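Local coordinates for protein interacting with Hsp90 1 (Saccharomyces cerevisiae, PDB 4CHH), which takes part in pre-rRNA processing, is required for the NOP58-snoRNA interaction and belongs to the R2TP complex, which it forms with RVB1, RVB2 and TAH1, at residues I92-R100 with V112-C121; V74-F82 with W124-I134. All blocks are in the same frame, centred on the assembly; numbering follows the deposited sequence.

Interaction 1 of 2, residues I92-R100 with V112-C121; sequences IPIITSCYR and VWDCCINSDC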
ATOM      1  N   ILE A  92      10.284   3.591   0.763  1.00 16.17           N
ATOM      2  CA  ILE A  92       9.596   3.045   1.927  1.00 16.03           C
ATOM      3  C   ILE A  92       9.191   1.601   1.522  1.00 18.89           C
ATOM      4  O   ILE A  92       8.395   1.468   0.591  1.00 19.54           O
ATOM      5  CB  ILE A  92       8.377   3.910   2.372  1.00 18.84           C
ATOM      6  CG1 ILE A  92       8.815   5.246   2.996  1.00 18.99           C
ATOM      7  CG2 ILE A  92       7.451   3.114   3.321  1.00 18.19           C
ATOM      8  CD1 ILE A  92       7.662   6.214   3.425  1.00 17.69           C
ATOM      9  N   PRO A  93       9.720   0.516   2.140  1.00 15.40           N
ATOM     10  CA  PRO A  93       9.258  -0.840   1.748  1.00 15.37           C
ATOM     11  C   PRO A  93       7.736  -1.018   1.966  1.00 19.07           C
ATOM     12  O   PRO A  93       7.176  -0.520   2.950  1.00 18.00           O
ATOM     13  CB  PRO A  93      10.072  -1.769   2.663  1.00 16.56           C
ATOM     14  CG  PRO A  93      11.318  -0.936   3.038  1.00 20.17           C
ATOM     15  CD  PRO A  93      10.732   0.445   3.219  1.00 15.84           C
ATOM     16  N   ILE A  94       7.068  -1.672   1.007  1.00 15.91           N
ATOM     17  CA  ILE A  94       5.629  -1.948   1.070  1.00 15.51           C
ATOM     18  C   ILE A  94       5.394  -3.451   0.905  1.00 18.71           C
ATOM     19  O   ILE A  94       5.907  -4.042  -0.036  1.00 19.50           O
ATOM     20  CB  ILE A  94       4.805  -1.139   0.007  1.00 18.33           C
ATOM     21  CG1 ILE A  94       5.122   0.387   0.078  1.00 17.98           C
ATOM     22  CG2 ILE A  94       3.273  -1.403   0.176  1.00 19.70           C
ATOM     23  CD1 ILE A  94       4.802   1.154  -1.109  1.00 23.65           C
ATOM     24  N   ILE A  95       4.570  -4.034   1.780  1.00 13.78           N
ATOM     25  CA  ILE A  95       4.098  -5.394   1.650  1.00 13.93           C
ATOM     26  C   ILE A  95       2.602  -5.270   1.293  1.00 16.63           C
ATOM     27  O   ILE A  95       1.814  -4.702   2.052  1.00 15.91           O
ATOM     28  CB  ILE A  95       4.398  -6.287   2.889  1.00 18.11           C
ATOM     29  CG1 ILE A  95       5.943  -6.417   3.101  1.00 18.81           C
ATOM     30  CG2 ILE A  95       3.773  -7.699   2.661  1.00 16.58           C
ATOM     31  CD1 ILE A  95       6.384  -6.918   4.452  1.00 27.95           C
ATOM     32  N   THR A  96       2.236  -5.762   0.106  1.00 14.21           N
ATOM     33  CA  THR A  96       0.885  -5.638  -0.448  1.00 14.53           C
ATOM     34  C   THR A  96       0.187  -6.968  -0.423  1.00 17.98           C
ATOM     35  O   THR A  96       0.758  -7.990  -0.809  1.00 18.29           O
ATOM     36  CB  THR A  96       0.952  -5.072  -1.885  1.00 21.78           C
ATOM     37  OG1 THR A  96       1.734  -3.886  -1.853  1.00 20.99           O
ATOM     38  CG2 THR A  96      -0.414  -4.754  -2.463  1.00 15.95           C
ATOM     39  N   SER A  97      -1.070  -6.946  -0.006  1.00 14.72           N
ATOM     40  CA  SER A  97      -1.885  -8.146   0.049  1.00 14.00           C
ATOM     41  C   SER A  97      -2.383  -8.531  -1.335  1.00 18.07           C
ATOM     42  O   SER A  97      -2.330  -7.729  -2.268  1.00 15.78           O
ATOM     43  CB  SER A  97      -3.074  -7.895   0.976  1.00 16.85           C
ATOM     44  OG  SER A  97      -4.018  -7.014   0.384  1.00 18.76           O
ATOM     45  N   CYS A  98      -2.978  -9.723  -1.448  1.00 18.91           N
ATOM     46  CA  CYS A  98      -3.704 -10.077  -2.652  1.00 21.43           C
ATOM     47  C   CYS A  98      -4.985  -9.191  -2.621  1.00 21.36           C
ATOM     48  O   CYS A  98      -5.364  -8.727  -1.537  1.00 18.93           O
ATOM     49  CB  CYS A  98      -4.026 -11.570  -2.666  1.00 25.40           C
ATOM     50  SG  CYS A  98      -5.358 -12.038  -1.532  1.00 31.20           S
ATOM     51  N   TYR A  99      -5.590  -8.888  -3.776  1.00 17.06           N
ATOM     52  CA  TYR A  99      -6.783  -8.051  -3.754  1.00 16.75           C
ATOM     53  C   TYR A  99      -7.959  -8.853  -3.216  1.00 18.00           C
ATOM     54  O   TYR A  99      -7.961 -10.086  -3.248  1.00 15.17           O
ATOM     55  CB  TYR A  99      -7.116  -7.418  -5.134  1.00 17.29           C
ATOM     56  CG  TYR A  99      -7.488  -8.414  -6.212  1.00 20.26           C
ATOM     57  CD1 TYR A  99      -8.783  -8.925  -6.304  1.00 21.61           C
ATOM     58  CD2 TYR A  99      -6.546  -8.849  -7.141  1.00 21.26           C
ATOM     59  CE1 TYR A  99      -9.111  -9.893  -7.247  1.00 22.77           C
ATOM     60  CE2 TYR A  99      -6.870  -9.799  -8.108  1.00 21.44           C
ATOM     61  CZ  TYR A  99      -8.160 -10.302  -8.171  1.00 23.81           C
ATOM     62  OH  TYR A  99      -8.495 -11.224  -9.131  1.00 17.41           O
ATOM     63  N   ARG A 100      -8.947  -8.144  -2.719  1.00 17.25           N
ATOM     64  CA  ARG A 100     -10.180  -8.786  -2.299  1.00 17.80           C
ATOM     65  C   ARG A 100     -11.350  -7.982  -2.866  1.00 21.17           C
ATOM     66  O   ARG A 100     -11.145  -6.869  -3.380  1.00 20.20           O
ATOM     67  CB  ARG A 100     -10.244  -9.060  -0.787  1.00 16.73           C
ATOM     68  CG  ARG A 100     -10.294  -7.887   0.115  1.00 30.09           C
ATOM     69  CD  ARG A 100      -9.994  -8.354   1.536  1.00 30.02           C
ATOM     70  NE  ARG A 100      -9.774  -7.189   2.383  1.00 30.45           N
ATOM     71  CZ  ARG A 100      -8.596  -6.621   2.576  1.00 35.12           C
ATOM     72  NH1 ARG A 100      -7.498  -7.157   2.055  1.00 27.57           N
ATOM     73  NH2 ARG A 100      -8.493  -5.550   3.341  1.00 19.97           N
ATOM     74  N   VAL A 112     -10.179  -4.164  -3.445  1.00 13.69           N
ATOM     75  CA  VAL A 112      -9.489  -3.689  -2.253  1.00 13.83           C
ATOM     76  C   VAL A 112      -8.132  -4.387  -2.090  1.00 19.09           C
ATOM     77  O   VAL A 112      -8.051  -5.609  -2.143  1.00 19.06           O
ATOM     78  CB  VAL A 112     -10.389  -3.888  -0.991  1.00 17.52           C
ATOM     79  CG1 VAL A 112      -9.714  -3.383   0.278  1.00 18.09           C
ATOM     80  CG2 VAL A 112     -11.762  -3.232  -1.166  1.00 16.37           C
ATOM     81  N   TRP A 113      -7.081  -3.591  -1.860  1.00 15.77           N
ATOM     82  CA  TRP A 113      -5.730  -4.059  -1.544  1.00 15.26           C
ATOM     83  C   TRP A 113      -5.283  -3.447  -0.249  1.00 16.89           C
ATOM     84  O   TRP A 113      -5.649  -2.305   0.046  1.00 16.37           O
ATOM     85  CB  TRP A 113      -4.711  -3.626  -2.622  1.00 14.12           C
ATOM     86  CG  TRP A 113      -4.673  -4.407  -3.890  1.00 14.84           C
ATOM     87  CD1 TRP A 113      -3.788  -5.395  -4.200  1.00 16.92           C
ATOM     88  CD2 TRP A 113      -5.387  -4.106  -5.110  1.00 14.84           C
ATOM     89  NE1 TRP A 113      -3.939  -5.768  -5.520  1.00 16.05           N
ATOM     90  CE2 TRP A 113      -4.904  -4.991  -6.105  1.00 17.51           C
ATOM     91  CE3 TRP A 113      -6.395  -3.186  -5.454  1.00 16.16           C
ATOM     92  CZ2 TRP A 113      -5.406  -5.000  -7.415  1.00 17.00           C
ATOM     93  CZ3 TRP A 113      -6.886  -3.182  -6.760  1.00 18.03           C
ATOM     94  CH2 TRP A 113      -6.386  -4.070  -7.729  1.00 18.55           C
ATOM     95  N   ASP A 114      -4.432  -4.149   0.494  1.00 12.49           N
ATOM     96  CA  ASP A 114      -3.824  -3.556   1.693  1.00 10.93           C
ATOM     97  C   ASP A 114      -2.359  -3.315   1.360  1.00 14.01           C
ATOM     98  O   ASP A 114      -1.733  -4.192   0.770  1.00 13.96           O
ATOM     99  CB  ASP A 114      -3.957  -4.436   2.954  1.00 11.16           C
ATOM    100  CG  ASP A 114      -5.373  -4.878   3.296  1.00 24.60           C
ATOM    101  OD1 ASP A 114      -6.307  -4.065   3.142  1.00 25.24           O
ATOM    102  OD2 ASP A 114      -5.547  -6.046   3.706  1.00 26.85           O
ATOM    103  N   CYS A 115      -1.834  -2.147   1.690  1.00 10.30           N
ATOM    104  CA  CYS A 115      -0.415  -1.798   1.470  1.00 11.73           C
ATOM    105  C   CYS A 115       0.167  -1.454   2.833  1.00 15.91           C
ATOM    106  O   CYS A 115      -0.126  -0.385   3.362  1.00 16.35           O
ATOM    107  CB  CYS A 115      -0.282  -0.627   0.486  1.00 12.99           C
ATOM    108  SG  CYS A 115      -0.544  -1.076  -1.244  1.00 17.42           S
ATOM    109  N   CYS A 116       0.963  -2.369   3.407  1.00 13.54           N
ATOM    110  CA  CYS A 116       1.508  -2.259   4.747  1.00 13.70           C
ATOM    111  C   CYS A 116       2.946  -1.776   4.739  1.00 15.99           C
ATOM    112  O   CYS A 116       3.810  -2.346   4.075  1.00 18.05           O
ATOM    113  CB  CYS A 116       1.378  -3.603   5.472  1.00 14.60           C
ATOM    114  SG  CYS A 116       1.558  -3.502   7.264  1.00 18.56           S
ATOM    115  N   ILE A 117       3.201  -0.724   5.507  1.00 12.14           N
ATOM    116  CA  ILE A 117       4.534  -0.133   5.612  1.00 13.43           C
ATOM    117  C   ILE A 117       4.987  -0.215   7.060  1.00 16.49           C
ATOM    118  O   ILE A 117       4.184  -0.544   7.941  1.00 14.31           O
ATOM    119  CB  ILE A 117       4.557   1.335   5.070  1.00 16.64           C
ATOM    120  CG1 ILE A 117       3.640   2.282   5.935  1.00 17.77           C
ATOM    121  CG2 ILE A 117       4.226   1.366   3.568  1.00 17.06           C
ATOM    122  CD1 ILE A 117       3.666   3.783   5.595  1.00 17.78           C
ATOM    123  N   ASN A 118       6.262   0.095   7.315  1.00 15.30           N
ATOM    124  CA  ASN A 118       6.763   0.117   8.675  1.00 14.55           C
ATOM    125  C   ASN A 118       6.067   1.240   9.427  1.00 17.57           C
ATOM    126  O   ASN A 118       5.841   2.305   8.865  1.00 16.22           O
ATOM    127  CB  ASN A 118       8.273   0.303   8.695  1.00 14.03           C
ATOM    128  CG  ASN A 118       8.853   0.298  10.074  1.00 29.21           C
ATOM    129  OD1 ASN A 118       9.008   1.356  10.697  1.00 22.64           O
ATOM    130  ND2 ASN A 118       9.123  -0.899  10.606  1.00 23.77           N
ATOM    131  N   SER A 119       5.760   1.006  10.700  1.00 14.49           N
ATOM    132  CA  SER A 119       5.105   1.957  11.584  1.00 15.72           C
ATOM    133  C   SER A 119       5.837   3.318  11.688  1.00 22.00           C
ATOM    134  O   SER A 119       5.166   4.355  11.766  1.00 22.44           O
ATOM    135  CB  SER A 119       4.983   1.327  12.958  1.00 18.45           C
ATOM    136  OG  SER A 119       4.091   0.236  12.839  1.00 19.17           O
ATOM    137  N   ASP A 120       7.190   3.321  11.681  1.00 20.11           N
ATOM    138  CA  ASP A 120       7.961   4.576  11.733  1.00 20.46           C
ATOM    139  C   ASP A 120       7.721   5.391  10.469  1.00 22.51           C
ATOM    140  O   ASP A 120       7.501   6.595  10.566  1.00 23.28           O
ATOM    141  CB  ASP A 120       9.472   4.324  11.934  1.00 22.65           C
ATOM    142  CG  ASP A 120       9.837   3.652  13.257  1.00 32.82           C
ATOM    143  OD1 ASP A 120       8.959   3.575  14.161  1.00 32.66           O
ATOM    144  OD2 ASP A 120      10.986   3.200  13.389  1.00 32.39           O
ATOM    145  N   CYS A 121       7.674   4.719   9.303  1.00 18.56           N
ATOM    146  CA  CYS A 121       7.417   5.341   7.995  1.00 18.50           C
ATOM    147  C   CYS A 121       6.015   5.943   7.944  1.00 18.97           C
ATOM    148  O   CYS A 121       5.848   6.993   7.336  1.00 16.87           O
ATOM    149  CB  CYS A 121       7.636   4.341   6.864  1.00 19.27           C
ATOM    150  SG  CYS A 121       9.293   3.609   6.850  1.00 23.73           S
TER
HETATM  151  O   HOH W   1       8.207   0.439   5.311  1.00 16.16           O
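The antiparallel beta hairpin of strands 95-103 and 109-118, part of the mixed sheet of the PIH1 N-terminal domain, pairs I95 with C116 and R100 with V112. I95 and C116 form a hydrogen-bonded pair, with I95 N to C116 O at 2.9 Å and C116 N to I95 O almost as straight. The register slips by one between T96 and R100, and S97 fills the break: its N donates to D114 O, while its OG takes the N-H of D114 (D114 N to S97 OG, 2.9 Å) and donates to C98 O. Across the slip, Y99 CB lies over the face of the W113 indole, 3.6 Å from the centroid of the five-membered ring. With CG between the backbone N and the carbonyl carbon (chi1 65°), the Y99 ring runs alongside and turns its edge toward the indole face, offset; W113 NE1 bonds D147. Toward the other end, I92 CG2 packs on I117 CG2 at 3.7 Å. R100 reaches D114 end-on, two nitrogens to two oxygens: NH2 meets the syn lone pair of OD1 at 2.7 Å, and NH1 comes to OD2 at 2.8 Å from above the carboxylate plane. N62 ND2 also bonds D114 OD1.

Interaction 2 of 2, residues V74-F82 with W124-I134; sequences VDFNARIVF and WICDDIQLREI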
ATOM      1  N   VAL A  74      18.452   4.516   5.880  1.00 24.82           N
ATOM      2  CA  VAL A  74      18.641   5.963   5.983  1.00 23.10           C
ATOM      3  C   VAL A  74      17.360   6.581   6.578  1.00 25.33           C
ATOM      4  O   VAL A  74      16.284   6.471   5.978  1.00 22.88           O
ATOM      5  CB  VAL A  74      19.017   6.623   4.620  1.00 25.51           C
ATOM      6  CG1 VAL A  74      19.088   8.139   4.754  1.00 23.82           C
ATOM      7  CG2 VAL A  74      20.337   6.069   4.073  1.00 25.60           C
ATOM      8  N   ASP A  75      17.500   7.239   7.744  1.00 23.11           N
ATOM      9  CA  ASP A  75      16.434   7.939   8.469  1.00 23.77           C
ATOM     10  C   ASP A  75      15.856   9.068   7.609  1.00 24.37           C
ATOM     11  O   ASP A  75      16.601   9.680   6.847  1.00 22.57           O
ATOM     12  CB  ASP A  75      16.993   8.504   9.801  1.00 26.51           C
ATOM     13  CG  ASP A  75      15.933   9.006  10.772  1.00 41.30           C
ATOM     14  OD1 ASP A  75      14.811   8.425  10.792  1.00 41.40           O
ATOM     15  OD2 ASP A  75      16.218   9.978  11.510  1.00 48.57           O
ATOM     16  N   PHE A  76      14.533   9.339   7.709  1.00 20.67           N
ATOM     17  CA  PHE A  76      13.934  10.370   6.857  1.00 18.33           C
ATOM     18  C   PHE A  76      14.347  11.769   7.277  1.00 23.72           C
ATOM     19  O   PHE A  76      14.052  12.246   8.372  1.00 23.34           O
ATOM     20  CB  PHE A  76      12.393  10.295   6.735  1.00 18.73           C
ATOM     21  CG  PHE A  76      11.841  11.377   5.814  1.00 18.54           C
ATOM     22  CD1 PHE A  76      12.100  11.352   4.445  1.00 18.01           C
ATOM     23  CD2 PHE A  76      11.126  12.454   6.328  1.00 20.28           C
ATOM     24  CE1 PHE A  76      11.668  12.389   3.608  1.00 18.58           C
ATOM     25  CE2 PHE A  76      10.670  13.479   5.483  1.00 21.95           C
ATOM     26  CZ  PHE A  76      10.954  13.443   4.131  1.00 18.69           C
ATOM     27  N   ASN A  77      15.020  12.413   6.346  1.00 21.25           N
ATOM     28  CA  ASN A  77      15.453  13.801   6.346  1.00 20.56           C
ATOM     29  C   ASN A  77      15.279  14.235   4.891  1.00 21.70           C
ATOM     30  O   ASN A  77      15.903  13.636   4.005  1.00 19.16           O
ATOM     31  CB  ASN A  77      16.881  13.936   6.870  1.00 21.03           C
ATOM     32  CG  ASN A  77      17.369  15.370   6.933  1.00 54.21           C
ATOM     33  OD1 ASN A  77      17.451  16.085   5.923  1.00 47.82           O
ATOM     34  ND2 ASN A  77      17.737  15.814   8.120  1.00 50.60           N
ATOM     35  N   ALA A  78      14.372  15.212   4.644  1.00 17.29           N
ATOM     36  CA  ALA A  78      13.976  15.665   3.300  1.00 17.14           C
ATOM     37  C   ALA A  78      15.163  15.967   2.376  1.00 19.61           C
ATOM     38  O   ALA A  78      15.177  15.494   1.259  1.00 18.61           O
ATOM     39  CB  ALA A  78      13.066  16.897   3.390  1.00 17.20           C
ATOM     40  N   ARG A  79      16.141  16.724   2.847  1.00 18.47           N
ATOM     41  CA  ARG A  79      17.290  17.159   2.026  1.00 18.71           C
ATOM     42  C   ARG A  79      18.210  16.006   1.635  1.00 18.70           C
ATOM     43  O   ARG A  79      18.798  16.051   0.562  1.00 17.99           O
ATOM     44  CB  ARG A  79      18.079  18.300   2.721  1.00 19.90           C
ATOM     45  CG  ARG A  79      17.267  19.604   2.898  1.00 27.51           C
ATOM     46  CD  ARG A  79      16.973  20.418   1.628  1.00 46.65           C
ATOM     47  NE  ARG A  79      16.200  19.687   0.609  1.00 57.42           N
ATOM     48  CZ  ARG A  79      14.873  19.562   0.589  1.00 67.18           C
ATOM     49  NH1 ARG A  79      14.130  20.119   1.539  1.00 53.47           N
ATOM     50  NH2 ARG A  79      14.280  18.867  -0.374  1.00 47.75           N
ATOM     51  N   ILE A  80      18.277  14.959   2.453  1.00 15.01           N
ATOM     52  CA  ILE A  80      19.073  13.760   2.163  1.00 14.48           C
ATOM     53  C   ILE A  80      18.285  12.811   1.264  1.00 17.62           C
ATOM     54  O   ILE A  80      18.810  12.282   0.291  1.00 15.32           O
ATOM     55  CB  ILE A  80      19.437  13.020   3.493  1.00 17.55           C
ATOM     56  CG1 ILE A  80      20.243  13.908   4.495  1.00 19.29           C
ATOM     57  CG2 ILE A  80      20.134  11.672   3.216  1.00 18.31           C
ATOM     58  CD1 ILE A  80      21.670  14.322   4.062  1.00 26.90           C
ATOM     59  N   VAL A  81      17.014  12.570   1.640  1.00 15.89           N
ATOM     60  CA  VAL A  81      16.191  11.525   1.066  1.00 15.82           C
ATOM     61  C   VAL A  81      15.590  11.840  -0.304  1.00 18.05           C
ATOM     62  O   VAL A  81      15.606  10.935  -1.148  1.00 16.68           O
ATOM     63  CB  VAL A  81      15.112  11.073   2.084  1.00 18.78           C
ATOM     64  CG1 VAL A  81      13.990  10.282   1.416  1.00 17.50           C
ATOM     65  CG2 VAL A  81      15.757  10.279   3.220  1.00 18.22           C
ATOM     66  N   PHE A  82      15.058  13.050  -0.546  1.00 15.76           N
ATOM     67  CA  PHE A  82      14.439  13.313  -1.860  1.00 15.90           C
ATOM     68  C   PHE A  82      15.453  13.116  -3.018  1.00 17.93           C
ATOM     69  O   PHE A  82      15.103  12.444  -3.988  1.00 16.39           O
ATOM     70  CB  PHE A  82      13.724  14.672  -1.914  1.00 17.51           C
ATOM     71  CG  PHE A  82      12.477  14.665  -1.044  1.00 19.87           C
ATOM     72  CD1 PHE A  82      11.534  13.645  -1.154  1.00 24.60           C
ATOM     73  CD2 PHE A  82      12.236  15.687  -0.132  1.00 22.82           C
ATOM     74  CE1 PHE A  82      10.374  13.640  -0.355  1.00 25.40           C
ATOM     75  CE2 PHE A  82      11.073  15.684   0.663  1.00 26.78           C
ATOM     76  CZ  PHE A  82      10.149  14.662   0.539  1.00 24.80           C
ATOM     77  N   TRP A 124       6.400   9.339   9.486  1.00 19.30           N
ATOM     78  CA  TRP A 124       7.120  10.280   8.602  1.00 19.27           C
ATOM     79  C   TRP A 124       6.164  10.946   7.619  1.00 22.72           C
ATOM     80  O   TRP A 124       6.277  12.141   7.376  1.00 20.17           O
ATOM     81  CB  TRP A 124       8.213   9.552   7.784  1.00 17.73           C
ATOM     82  CG  TRP A 124       9.333   8.922   8.560  1.00 18.43           C
ATOM     83  CD1 TRP A 124       9.753   9.249   9.816  1.00 21.60           C
ATOM     84  CD2 TRP A 124      10.246   7.926   8.077  1.00 17.72           C
ATOM     85  NE1 TRP A 124      10.811   8.452  10.182  1.00 21.43           N
ATOM     86  CE2 TRP A 124      11.153   7.648   9.124  1.00 21.53           C
ATOM     87  CE3 TRP A 124      10.381   7.231   6.858  1.00 18.87           C
ATOM     88  CZ2 TRP A 124      12.197   6.724   8.989  1.00 20.23           C
ATOM     89  CZ3 TRP A 124      11.426   6.325   6.718  1.00 20.46           C
ATOM     90  CH2 TRP A 124      12.295   6.047   7.790  1.00 20.98           C
ATOM     91  N   ILE A 125       5.228  10.150   7.030  1.00 19.57           N
ATOM     92  CA  ILE A 125       4.306  10.653   6.003  1.00 19.68           C
ATOM     93  C   ILE A 125       3.200  11.553   6.627  1.00 27.64           C
ATOM     94  O   ILE A 125       2.510  12.240   5.875  1.00 27.22           O
ATOM     95  CB  ILE A 125       3.752   9.521   5.089  1.00 20.62           C
ATOM     96  CG1 ILE A 125       2.904   8.485   5.894  1.00 19.85           C
ATOM     97  CG2 ILE A 125       4.920   8.863   4.331  1.00 18.40           C
ATOM     98  CD1 ILE A 125       2.079   7.514   5.085  1.00 21.45           C
ATOM     99  N   CYS A 126       3.083  11.588   7.983  1.00 27.81           N
ATOM    100  CA  CYS A 126       2.180  12.509   8.701  1.00 30.02           C
ATOM    101  C   CYS A 126       2.740  13.914   8.672  1.00 34.44           C
ATOM    102  O   CYS A 126       1.978  14.874   8.586  1.00 34.45           O
ATOM    103  CB  CYS A 126       1.991  12.074  10.149  1.00 31.81           C
ATOM    104  SG  CYS A 126       0.935  10.639  10.367  1.00 36.50           S
ATOM    105  N   ASP A 127       4.074  14.028   8.856  1.00 32.30           N
ATOM    106  CA  ASP A 127       4.825  15.275   9.004  1.00 33.14           C
ATOM    107  C   ASP A 127       5.379  15.868   7.699  1.00 35.01           C
ATOM    108  O   ASP A 127       5.807  17.025   7.704  1.00 35.33           O
ATOM    109  CB  ASP A 127       5.998  15.038   9.974  1.00 36.05           C
ATOM    110  CG  ASP A 127       5.609  14.564  11.359  1.00 52.32           C
ATOM    111  OD1 ASP A 127       4.490  14.913  11.822  1.00 53.73           O
ATOM    112  OD2 ASP A 127       6.425  13.863  11.990  1.00 63.76           O
ATOM    113  N   ASP A 128       5.431  15.087   6.607  1.00 27.83           N
ATOM    114  CA  ASP A 128       5.932  15.600   5.333  1.00 25.17           C
ATOM    115  C   ASP A 128       4.955  15.184   4.238  1.00 26.33           C
ATOM    116  O   ASP A 128       4.820  13.992   3.920  1.00 23.72           O
ATOM    117  CB  ASP A 128       7.378  15.123   5.068  1.00 25.73           C
ATOM    118  CG  ASP A 128       8.050  15.772   3.859  1.00 28.99           C
ATOM    119  OD1 ASP A 128       7.555  15.585   2.737  1.00 26.81           O
ATOM    120  OD2 ASP A 128       9.108  16.410   4.037  1.00 35.15           O
ATOM    121  N   ILE A 129       4.252  16.183   3.682  1.00 23.30           N
ATOM    122  CA  ILE A 129       3.215  15.987   2.665  1.00 23.86           C
ATOM    123  C   ILE A 129       3.841  15.558   1.330  1.00 23.00           C
ATOM    124  O   ILE A 129       3.202  14.827   0.584  1.00 21.77           O
ATOM    125  CB  ILE A 129       2.271  17.239   2.516  1.00 27.94           C
ATOM    126  CG1 ILE A 129       1.115  16.992   1.524  1.00 29.23           C
ATOM    127  CG2 ILE A 129       3.037  18.498   2.116  1.00 29.88           C
ATOM    128  CD1 ILE A 129      -0.186  16.286   2.137  1.00 44.40           C
ATOM    129  N   GLN A 130       5.069  16.012   1.020  1.00 18.69           N
ATOM    130  CA  GLN A 130       5.731  15.595  -0.215  1.00 17.67           C
ATOM    131  C   GLN A 130       6.040  14.099  -0.152  1.00 16.01           C
ATOM    132  O   GLN A 130       5.822  13.403  -1.135  1.00 14.58           O
ATOM    133  CB  GLN A 130       7.023  16.410  -0.474  1.00 19.22           C
ATOM    134  CG  GLN A 130       6.739  17.830  -1.010  1.00 43.16           C
ATOM    135  CD  GLN A 130       6.021  18.752  -0.032  1.00 62.67           C
ATOM    136  OE1 GLN A 130       6.335  18.821   1.171  1.00 56.26           O
ATOM    137  NE2 GLN A 130       5.027  19.475  -0.532  1.00 54.24           N
ATOM    138  N   LEU A 131       6.533  13.611   0.998  1.00 12.75           N
ATOM    139  CA  LEU A 131       6.809  12.177   1.201  1.00 12.72           C
ATOM    140  C   LEU A 131       5.483  11.373   1.137  1.00 16.12           C
ATOM    141  O   LEU A 131       5.418  10.334   0.486  1.00 16.55           O
ATOM    142  CB  LEU A 131       7.542  11.928   2.536  1.00 12.60           C
ATOM    143  CG  LEU A 131       8.005  10.452   2.800  1.00 17.35           C
ATOM    144  CD1 LEU A 131       9.045   9.987   1.806  1.00 16.57           C
ATOM    145  CD2 LEU A 131       8.528  10.272   4.209  1.00 20.60           C
ATOM    146  N   ARG A 132       4.412  11.890   1.750  1.00 14.69           N
ATOM    147  CA  ARG A 132       3.095  11.229   1.705  1.00 13.67           C
ATOM    148  C   ARG A 132       2.624  11.028   0.227  1.00 17.48           C
ATOM    149  O   ARG A 132       2.157   9.944  -0.133  1.00 16.64           O
ATOM    150  CB  ARG A 132       2.065  12.078   2.482  1.00 12.79           C
ATOM    151  CG  ARG A 132       0.746  11.348   2.749  1.00 21.59           C
ATOM    152  CD  ARG A 132      -0.102  12.161   3.713  1.00 24.70           C
ATOM    153  NE  ARG A 132      -1.372  11.515   4.056  1.00 32.51           N
ATOM    154  CZ  ARG A 132      -1.608  10.828   5.175  1.00 45.44           C
ATOM    155  NH1 ARG A 132      -0.636  10.616   6.056  1.00 28.36           N
ATOM    156  NH2 ARG A 132      -2.813  10.327   5.409  1.00 31.07           N
ATOM    157  N   GLU A 133       2.746  12.078  -0.618  1.00 14.34           N
ATOM    158  CA  GLU A 133       2.360  11.970  -2.034  1.00 14.54           C
ATOM    159  C   GLU A 133       3.145  10.874  -2.757  1.00 15.87           C
ATOM    160  O   GLU A 133       2.576  10.143  -3.556  1.00 13.41           O
ATOM    161  CB  GLU A 133       2.625  13.298  -2.772  1.00 16.33           C
ATOM    162  CG  GLU A 133       1.540  14.342  -2.581  1.00 33.33           C
ATOM    163  CD  GLU A 133       2.033  15.777  -2.701  1.00 58.47           C
ATOM    164  OE1 GLU A 133       3.111  15.998  -3.304  1.00 51.18           O
ATOM    165  OE2 GLU A 133       1.339  16.680  -2.178  1.00 52.79           O
ATOM    166  N   ILE A 134       4.470  10.831  -2.538  1.00 13.12           N
ATOM    167  CA  ILE A 134       5.338   9.811  -3.143  1.00 11.88           C
ATOM    168  C   ILE A 134       4.939   8.409  -2.599  1.00 14.36           C
ATOM    169  O   ILE A 134       4.900   7.437  -3.365  1.00 13.97           O
ATOM    170  CB  ILE A 134       6.807  10.181  -2.834  1.00 14.52           C
ATOM    171  CG1 ILE A 134       7.256  11.421  -3.668  1.00 15.23           C
ATOM    172  CG2 ILE A 134       7.757   9.014  -3.033  1.00 15.30           C
ATOM    173  CD1 ILE A 134       8.619  12.047  -3.202  1.00 24.92           C
TER
HETATM  174  O   HOH W   2      12.669   8.739  12.459  1.00 43.22           O
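F76, in the loop before helix 78-86, fits between W124 of helix 119-127 and L131 of helix 129-147, and this is the tightly packed part of the contact. Its CB lies over the W124 indole, 3.7 Å from the centroid of the six-membered ring. With CG anti to the backbone N (chi1 -179°), the phenyl ring reaches L131, whose CD2 stands over the ring centre, 3.7 Å from the centroid. D128 OD2 meets the ring edge at F76 CZ, 3.5 Å away. F82 brings its own edge to D128 OD1, and its CE1 touches I134 CD1 at 3.7 Å. The looser, wetter side is at D75, where a water donates to OD1 and accepts from W124 NE1 at 3.0 Å. Replacing W124 by an alanine is likely to leave F76 CB without the indole face beneath it and the water without its N-H donor. D128 N-caps helix 129-147, with OD1 accepting from L131 N at 2.8 Å, so the carboxylate that borders both phenyl rings is also tied to the helix start. Packing and CH-pi contacts, with polar atoms at ring edges and one water bridge, imply an interface that depends on shape more than on direct polar bonds.

Interaction 1 lies about 4 Å from the centre of the chain and is partly buried, whereas interaction 2, a surface contact, is centred about 16 Å from the chain centre. Both use helix 119-127: its first turn closes the hairpin contact and its last turn faces the loop ahead of helix 78-86. They meet through aliphatic side chains, I92 CD1 reaching I125 CG2 at 3.9 Å and, more loosely, L131 CD2. The chemistry follows the place in the fold. The sheet contact is bonded by backbone amides and a salt bridge to a buried aspartate, while the helical one joins separate elements through aromatic and aliphatic surfaces with a water at its margin.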